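Local coordinates for guanine nucleotide exchange factor SRM1 (Saccharomyces cerevisiae, PDB 3OF7), which promotes the exchange of GDP for GTP on the GTPases GSP1 and GSP2, binds chromatin and controls RNA metabolism and transport, at residues 287-292 / 299-304; 23-28 / 433-438; 407-412 / 416-421. All blocks are in the same frame, centred on the assembly; numbering follows the deposited sequence.

Contact 1: residues 287-292 / 299-304; sequences GQCGVS and ALVTKP
One methyl, CG2 of V301, meets both side chains that 287-292 sends across. It lies 4.1 Å from SG of C289 and 4.1 Å from CG2 of V291, and since these are the closest approaches, the contact is pure van der Waals packing of modest extent, 98 Å² in all. V301 has CG1 anti to its backbone N (chi1 179°), which sets CG2 beside that N and turns it to the loop. V291 reaches over with CG2, the branch held between backbone N and carbonyl carbon, and its side chain slides past that of V301 in the opposite direction. C289 sits inside a type I turn from G287 to G290, closed by G290 N to G287 O at 2.9 Å, and V291 comes directly after it; both side chains set out toward 299-304. The loop is tied to its own sheet by C289, whose O accepts from S280 OG in strand 278-281 and whose side chain also touches H268 of strand 268-273, while V301, in the short strand 300-302, pairs through its backbone with G282, just ahead of the corner that leads into strand 304-306.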
loop_
_atom_site.group_PDB
_atom_site.type_symbol
_atom_site.label_atom_id
_atom_site.label_comp_id
_atom_site.label_asym_id
_atom_site.label_seq_id
_atom_site.Cartn_x
_atom_site.Cartn_y
_atom_site.Cartn_z
ATOM N N GLY A 287 18.914 -1.119 0.733
ATOM C CA GLY A 287 18.767 -1.690 2.077
ATOM C C GLY A 287 17.335 -1.607 2.582
ATOM O O GLY A 287 17.092 -1.681 3.792
ATOM N N GLN A 288 16.383 -1.478 1.656
ATOM C CA GLN A 288 14.959 -1.399 2.013
ATOM C C GLN A 288 14.446 -2.681 2.697
ATOM O O GLN A 288 13.436 -2.649 3.401
ATOM C CB GLN A 288 14.090 -1.029 0.801
ATOM C CG GLN A 288 14.158 -1.984 -0.395
ATOM C CD GLN A 288 15.162 -1.559 -1.463
ATOM O OE1 GLN A 288 16.329 -1.310 -1.173
ATOM N NE2 GLN A 288 14.708 -1.503 -2.715
ATOM N N CYS A 289 15.141 -3.801 2.497
ATOM C CA CYS A 289 14.785 -5.057 3.170
ATOM C C CYS A 289 15.178 -5.056 4.652
ATOM O O CYS A 289 14.670 -5.871 5.429
ATOM C CB CYS A 289 15.390 -6.266 2.452
ATOM S SG CYS A 289 14.603 -6.669 0.878
ATOM N N GLY A 290 16.076 -4.144 5.031
ATOM C CA GLY A 290 16.489 -3.951 6.425
ATOM C C GLY A 290 17.266 -5.112 7.042
ATOM O O GLY A 290 17.212 -5.322 8.258
ATOM N N VAL A 291 17.997 -5.854 6.215
ATOM C CA VAL A 291 18.633 -7.094 6.677
ATOM C C VAL A 291 20.148 -7.003 6.890
ATOM O O VAL A 291 20.731 -7.856 7.560
ATOM C CB VAL A 291 18.326 -8.284 5.733
ATOM C CG1 VAL A 291 16.862 -8.693 5.849
ATOM C CG2 VAL A 291 18.704 -7.953 4.288
ATOM N N SER A 292 20.778 -5.973 6.337
ATOM C CA SER A 292 22.239 -5.916 6.299
ATOM C C SER A 292 22.734 -4.478 6.241
ATOM O O SER A 292 22.108 -3.623 5.614
ATOM C CB SER A 292 22.745 -6.688 5.074
ATOM O OG SER A 292 24.134 -6.515 4.880
ATOM N N ALA A 299 21.627 -5.478 -5.584
ATOM C CA ALA A 299 21.443 -6.485 -4.538
ATOM C C ALA A 299 20.009 -7.000 -4.523
ATOM O O ALA A 299 19.060 -6.217 -4.575
ATOM C CB ALA A 299 21.814 -5.926 -3.179
ATOM N N LEU A 300 19.870 -8.323 -4.495
ATOM C CA LEU A 300 18.577 -8.967 -4.268
ATOM C C LEU A 300 18.696 -9.932 -3.107
ATOM O O LEU A 300 19.720 -10.606 -2.946
ATOM C CB LEU A 300 18.099 -9.733 -5.502
ATOM C CG LEU A 300 17.995 -9.026 -6.853
ATOM C CD1 LEU A 300 17.708 -10.054 -7.957
ATOM C CD2 LEU A 300 16.927 -7.940 -6.826
ATOM N N VAL A 301 17.651 -9.988 -2.294
ATOM C CA VAL A 301 17.576 -10.967 -1.223
ATOM C C VAL A 301 16.745 -12.116 -1.776
ATOM O O VAL A 301 15.551 -11.962 -2.068
ATOM C CB VAL A 301 16.985 -10.353 0.074
ATOM C CG1 VAL A 301 16.893 -11.393 1.190
ATOM C CG2 VAL A 301 17.839 -9.183 0.527
ATOM N N THR A 302 17.400 -13.258 -1.969
ATOM C CA THR A 302 16.755 -14.404 -2.604
ATOM C C THR A 302 15.927 -15.217 -1.608
ATOM O O THR A 302 14.725 -15.388 -1.783
ATOM C CB THR A 302 17.769 -15.296 -3.343
ATOM O OG1 THR A 302 18.814 -15.674 -2.439
ATOM C CG2 THR A 302 18.371 -14.540 -4.530
ATOM N N LYS A 303 16.563 -15.715 -0.560
ATOM C CA LYS A 303 15.818 -16.401 0.488
ATOM C C LYS A 303 15.434 -15.407 1.571
ATOM O O LYS A 303 16.255 -14.577 1.959
ATOM C CB LYS A 303 16.621 -17.560 1.069
ATOM C CG LYS A 303 16.515 -18.836 0.243
ATOM N N PRO A 304 14.186 -15.487 2.069
ATOM C CA PRO A 304 13.751 -14.560 3.109
ATOM C C PRO A 304 14.746 -14.519 4.256
ATOM O O PRO A 304 15.219 -15.566 4.713
ATOM C CB PRO A 304 12.415 -15.148 3.561
ATOM C CG PRO A 304 11.900 -15.842 2.352
ATOM C CD PRO A 304 13.119 -16.437 1.705
#

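Contact 2: residues 23-28 / 433-438; sequences YLSVQP and NIILVG
Y23 meets L436 through its backbone: its carbonyl O lies 3.9 Å from CD1 of L436, while its ring heads off to place OH against Q208 NE2, to which it is hydrogen-bonded. The same carbonyl O accepts from S71 OG, so the leucine methyl packs beside an oxygen that already has a polar partner. L24 turns its side chain the other way, onto I70 and S71 of strand 69-74. S25 comes back toward 433-438, its CB 4.4 Å from CD1 of L436 and its OG 4.1 Å from CG2 of I435. That two successive strand residues, I435 and L436, both point at the incoming chain follows from a classic beta bulge: both face G447 of strand 443-450, and I435 has a psi of -45° where an extended strand would be strongly positive. Strand 432-439 is an edge strand of the four-stranded propeller blade in which strands 30-34 and 443-450 pair and close the ring; the segment runs between this edge strand and strand 69-74 of the next blade, where S25 pairs by backbone with I70. The hydroxyl of S25, anti to its backbone N (chi1 178°), donates to O of Q27 at 2.7 Å, in the carbonyl plane and on a lone pair (C=O...OG angle 135°). With an alanine here the hydroxyl is gone, and the Q27 carbonyl would probably lose its donor and I435 CG2 its neighbour, leaving the bend through V26 less firmly held. Q27 also points toward the strand, and its side chain touches V449 of strand 443-450.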
loop_
_atom_site.group_PDB
_atom_site.type_symbol
_atom_site.label_atom_id
_atom_site.label_comp_id
_atom_site.label_asym_id
_atom_site.label_seq_id
_atom_site.Cartn_x
_atom_site.Cartn_y
_atom_site.Cartn_z
ATOM N N TYR A 23 -8.286 -2.921 7.557
ATOM C CA TYR A 23 -8.827 -2.641 6.228
ATOM C C TYR A 23 -10.200 -1.996 6.182
ATOM O O TYR A 23 -10.454 -1.163 5.317
ATOM C CB TYR A 23 -8.803 -3.900 5.358
ATOM C CG TYR A 23 -7.417 -4.475 5.214
ATOM C CD1 TYR A 23 -6.368 -3.699 4.710
ATOM C CD2 TYR A 23 -7.145 -5.797 5.582
ATOM C CE1 TYR A 23 -5.085 -4.226 4.578
ATOM C CE2 TYR A 23 -5.857 -6.333 5.450
ATOM C CZ TYR A 23 -4.841 -5.542 4.949
ATOM O OH TYR A 23 -3.577 -6.065 4.815
ATOM N N LEU A 24 -11.079 -2.381 7.102
ATOM C CA LEU A 24 -12.465 -1.931 7.051
ATOM C C LEU A 24 -12.781 -0.949 8.172
ATOM O O LEU A 24 -12.520 -1.222 9.352
ATOM C CB LEU A 24 -13.424 -3.130 7.105
ATOM C CG LEU A 24 -13.184 -4.288 6.124
ATOM C CD1 LEU A 24 -14.212 -5.401 6.342
ATOM C CD2 LEU A 24 -13.183 -3.822 4.662
ATOM N N SER A 25 -13.326 0.201 7.795
ATOM C CA SER A 25 -13.833 1.149 8.761
ATOM C C SER A 25 -15.279 0.776 9.110
ATOM O O SER A 25 -16.055 0.371 8.232
ATOM C CB SER A 25 -13.760 2.559 8.184
ATOM O OG SER A 25 -14.299 3.504 9.080
ATOM N N VAL A 26 -15.641 0.896 10.386
ATOM C CA VAL A 26 -17.039 0.654 10.793
ATOM C C VAL A 26 -17.933 1.791 10.286
ATOM O O VAL A 26 -19.067 1.563 9.861
ATOM C CB VAL A 26 -17.185 0.465 12.326
ATOM C CG1 VAL A 26 -18.654 0.184 12.711
ATOM C CG2 VAL A 26 -16.289 -0.662 12.813
ATOM N N GLN A 27 -17.400 3.008 10.302
ATOM C CA GLN A 27 -18.128 4.186 9.853
ATOM C C GLN A 27 -17.803 4.494 8.399
ATOM O O GLN A 27 -16.646 4.364 7.991
ATOM C CB GLN A 27 -17.727 5.406 10.682
ATOM C CG GLN A 27 -17.582 5.185 12.174
ATOM C CD GLN A 27 -16.942 6.386 12.854
ATOM O OE1 GLN A 27 -17.553 7.442 12.957
ATOM N NE2 GLN A 27 -15.699 6.229 13.310
ATOM N N PRO A 28 -18.809 4.938 7.618
ATOM C CA PRO A 28 -18.512 5.429 6.270
ATOM C C PRO A 28 -17.639 6.685 6.364
ATOM O O PRO A 28 -17.697 7.407 7.371
ATOM C CB PRO A 28 -19.897 5.737 5.690
ATOM C CG PRO A 28 -20.761 5.972 6.890
ATOM C CD PRO A 28 -20.246 5.038 7.936
ATOM N N ASN A 433 -10.963 13.200 12.022
ATOM C CA ASN A 433 -10.303 12.050 12.578
ATOM C C ASN A 433 -9.950 11.157 11.380
ATOM O O ASN A 433 -10.820 10.510 10.818
ATOM C CB ASN A 433 -11.294 11.354 13.526
ATOM C CG ASN A 433 -10.654 10.287 14.380
ATOM O OD1 ASN A 433 -11.289 9.269 14.709
ATOM N ND2 ASN A 433 -9.411 10.508 14.763
ATOM N N ILE A 434 -8.684 11.163 10.967
ATOM C CA ILE A 434 -8.244 10.355 9.816
ATOM C C ILE A 434 -8.156 8.889 10.247
ATOM O O ILE A 434 -7.525 8.575 11.262
ATOM C CB ILE A 434 -6.885 10.847 9.238
ATOM C CG1 ILE A 434 -6.999 12.298 8.721
ATOM C CG2 ILE A 434 -6.368 9.905 8.122
ATOM C CD1 ILE A 434 -8.058 12.506 7.611
ATOM N N ILE A 435 -8.797 8.013 9.477
ATOM C CA ILE A 435 -8.930 6.596 9.846
ATOM C C ILE A 435 -8.061 5.701 8.952
ATOM O O ILE A 435 -7.364 4.799 9.451
ATOM C CB ILE A 435 -10.422 6.133 9.789
ATOM C CG1 ILE A 435 -11.342 7.059 10.603
ATOM C CG2 ILE A 435 -10.587 4.670 10.256
ATOM C CD1 ILE A 435 -11.005 7.137 12.075
ATOM N N LEU A 436 -8.098 5.953 7.644
ATOM C CA LEU A 436 -7.359 5.137 6.676
ATOM C C LEU A 436 -6.514 6.021 5.772
ATOM O O LEU A 436 -6.911 7.137 5.450
ATOM C CB LEU A 436 -8.326 4.303 5.824
ATOM C CG LEU A 436 -9.240 3.276 6.511
ATOM C CD1 LEU A 436 -10.232 2.690 5.491
ATOM C CD2 LEU A 436 -8.464 2.151 7.196
ATOM N N VAL A 437 -5.339 5.532 5.381
ATOM C CA VAL A 437 -4.497 6.226 4.411
ATOM C C VAL A 437 -3.916 5.230 3.423
ATOM O O VAL A 437 -3.726 4.067 3.766
ATOM C CB VAL A 437 -3.325 6.996 5.068
ATOM C CG1 VAL A 437 -3.835 8.237 5.794
ATOM C CG2 VAL A 437 -2.517 6.096 6.005
ATOM N N GLY A 438 -3.641 5.698 2.210
ATOM C CA GLY A 438 -3.021 4.874 1.163
ATOM C C GLY A 438 -2.269 5.792 0.225
ATOM O O GLY A 438 -2.582 6.982 0.138
#

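Contact 3: residues 407-412 / 416-421; sequences YAVGLG and DDTEVP
T418 crosses both L411 and V409 at a slant, and its hydroxyl corner does most of the touching. CD1 of L411 lies 3.4 Å from OG1 of T418 and 3.7 Å from CG2 of T418, so a single leucine methyl sits against the two branches of the threonine, and 4.0 Å from CB of T418. V409 adds a lighter touch, its CG2 4.1 Å from OG1 of T418. The threonine is turned for this by its first torsion (chi1 -60°): OG1 stands anti to the carbonyl carbon and CG2 anti to the backbone N, which leaves both branches facing the loop. L411 reaches across with CG anti to its carbonyl carbon and an extended second torsion (chi2 170°), carrying CD1 outward to its partner. OG1 of T418 is thus approached by carbon from both L411 and V409. The backbone behind them is bent by a type I turn from Y407 to G410, closed by G410 N to Y407 O at 3.0 Å. Anchors to the blade lie on both segments: V409 O accepts from S400 OG, and T418 pairs by backbone with G402. The contact lies where the connection after strand 398-402 packs back against short strand 418-419, just before the corner into strand 421-423, the outermost strand of its sheet in this seven-bladed RCC1-type beta-propeller.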
loop_
_atom_site.group_PDB
_atom_site.type_symbol
_atom_site.label_atom_id
_atom_site.label_comp_id
_atom_site.label_asym_id
_atom_site.label_seq_id
_atom_site.Cartn_x
_atom_site.Cartn_y
_atom_site.Cartn_z
ATOM N N TYR A 407 3.722 16.699 -5.063
ATOM C CA TYR A 407 2.807 17.207 -4.014
ATOM C C TYR A 407 2.020 16.093 -3.324
ATOM O O TYR A 407 0.980 16.342 -2.712
ATOM C CB TYR A 407 1.846 18.281 -4.566
ATOM C CG TYR A 407 2.541 19.333 -5.402
ATOM C CD1 TYR A 407 3.255 20.369 -4.795
ATOM C CD2 TYR A 407 2.504 19.279 -6.796
ATOM C CE1 TYR A 407 3.909 21.333 -5.555
ATOM C CE2 TYR A 407 3.160 20.241 -7.570
ATOM C CZ TYR A 407 3.853 21.263 -6.940
ATOM O OH TYR A 407 4.499 22.221 -7.688
ATOM N N ALA A 408 2.531 14.868 -3.421
ATOM C CA ALA A 408 1.880 13.701 -2.829
ATOM C C ALA A 408 1.891 13.756 -1.296
ATOM O O ALA A 408 1.123 13.050 -0.636
ATOM C CB ALA A 408 2.553 12.424 -3.326
ATOM N N VAL A 409 2.767 14.589 -0.738
ATOM C CA VAL A 409 2.821 14.786 0.707
ATOM C C VAL A 409 1.705 15.715 1.212
ATOM O O VAL A 409 1.407 15.732 2.407
ATOM C CB VAL A 409 4.222 15.262 1.202
ATOM C CG1 VAL A 409 5.282 14.203 0.913
ATOM C CG2 VAL A 409 4.611 16.607 0.572
ATOM N N GLY A 410 1.086 16.465 0.295
ATOM C CA GLY A 410 -0.038 17.365 0.624
ATOM C C GLY A 410 0.340 18.484 1.586
ATOM O O GLY A 410 -0.433 18.844 2.488
ATOM N N LEU A 411 1.533 19.030 1.405
ATOM C CA LEU A 411 2.027 20.072 2.303
ATOM C C LEU A 411 2.046 21.465 1.655
ATOM O O LEU A 411 2.697 22.383 2.151
ATOM C CB LEU A 411 3.393 19.669 2.887
ATOM C CG LEU A 411 3.334 18.440 3.815
ATOM C CD1 LEU A 411 4.724 17.930 4.177
ATOM C CD2 LEU A 411 2.521 18.715 5.096
ATOM N N GLY A 412 1.311 21.613 0.555
ATOM C CA GLY A 412 1.140 22.915 -0.086
ATOM C C GLY A 412 2.063 23.184 -1.265
ATOM O O GLY A 412 2.636 22.248 -1.834
ATOM N N ASP A 416 10.045 21.126 -2.787
ATOM C CA ASP A 416 11.179 20.518 -2.079
ATOM C C ASP A 416 10.741 19.305 -1.270
ATOM O O ASP A 416 9.622 19.275 -0.740
ATOM C CB ASP A 416 11.864 21.530 -1.160
ATOM C CG ASP A 416 12.165 22.837 -1.860
ATOM O OD1 ASP A 416 11.269 23.710 -1.895
ATOM O OD2 ASP A 416 13.293 22.986 -2.375
ATOM N N ASP A 417 11.620 18.311 -1.183
ATOM C CA ASP A 417 11.350 17.108 -0.389
ATOM C C ASP A 417 11.183 17.444 1.090
ATOM O O ASP A 417 11.802 18.388 1.593
ATOM C CB ASP A 417 12.462 16.078 -0.577
ATOM C CG ASP A 417 12.665 15.688 -2.036
ATOM O OD1 ASP A 417 11.705 15.776 -2.834
ATOM O OD2 ASP A 417 13.792 15.287 -2.381
ATOM N N THR A 418 10.328 16.676 1.771
ATOM C CA THR A 418 10.045 16.872 3.189
ATOM C C THR A 418 10.833 15.860 4.015
ATOM O O THR A 418 10.640 14.646 3.887
ATOM C CB THR A 418 8.528 16.784 3.490
ATOM O OG1 THR A 418 7.830 17.796 2.756
ATOM C CG2 THR A 418 8.255 16.963 4.972
ATOM N N GLU A 419 11.712 16.378 4.873
ATOM C CA GLU A 419 12.736 15.564 5.541
ATOM C C GLU A 419 12.243 14.629 6.646
ATOM O O GLU A 419 12.758 13.519 6.796
ATOM C CB GLU A 419 13.862 16.456 6.073
ATOM C CG GLU A 419 15.093 15.685 6.522
ATOM C CD GLU A 419 16.259 16.599 6.865
ATOM O OE1 GLU A 419 16.009 17.757 7.254
ATOM O OE2 GLU A 419 17.420 16.155 6.749
ATOM N N VAL A 420 11.278 15.090 7.435
ATOM C CA VAL A 420 10.769 14.326 8.569
ATOM C C VAL A 420 9.243 14.356 8.533
ATOM O O VAL A 420 8.670 15.222 7.882
ATOM C CB VAL A 420 11.261 14.899 9.933
ATOM C CG1 VAL A 420 12.768 14.686 10.099
ATOM C CG2 VAL A 420 10.900 16.387 10.079
ATOM N N PRO A 421 8.582 13.411 9.234
ATOM C CA PRO A 421 7.119 13.396 9.267
ATOM C C PRO A 421 6.547 14.753 9.699
ATOM O O PRO A 421 6.865 15.258 10.781
ATOM C CB PRO A 421 6.808 12.305 10.290
ATOM C CG PRO A 421 7.979 11.366 10.162
ATOM C CD PRO A 421 9.155 12.272 9.978
#

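Contacts 1 and 3 are counterparts in different repeats, RCC1 5 and RCC1 7: each packs a type I turn loop against a short strand that turns a corner into the outermost strand of its blade, with V301 of one matching T418 of the other. Their centres stand 28 Å apart, and they follow one another along the chain. Contact 2 is of another kind, joining segments 405 residues apart, so that both other contacts are nested within the loop it closes. The centres of contacts 1 and 2 are 32 Å apart, on opposite sides of the chain's centre; those of contacts 2 and 3 are 22 Å apart. Contacts 2 and 3 come nearest, about 7 Å between closest atoms, without touching.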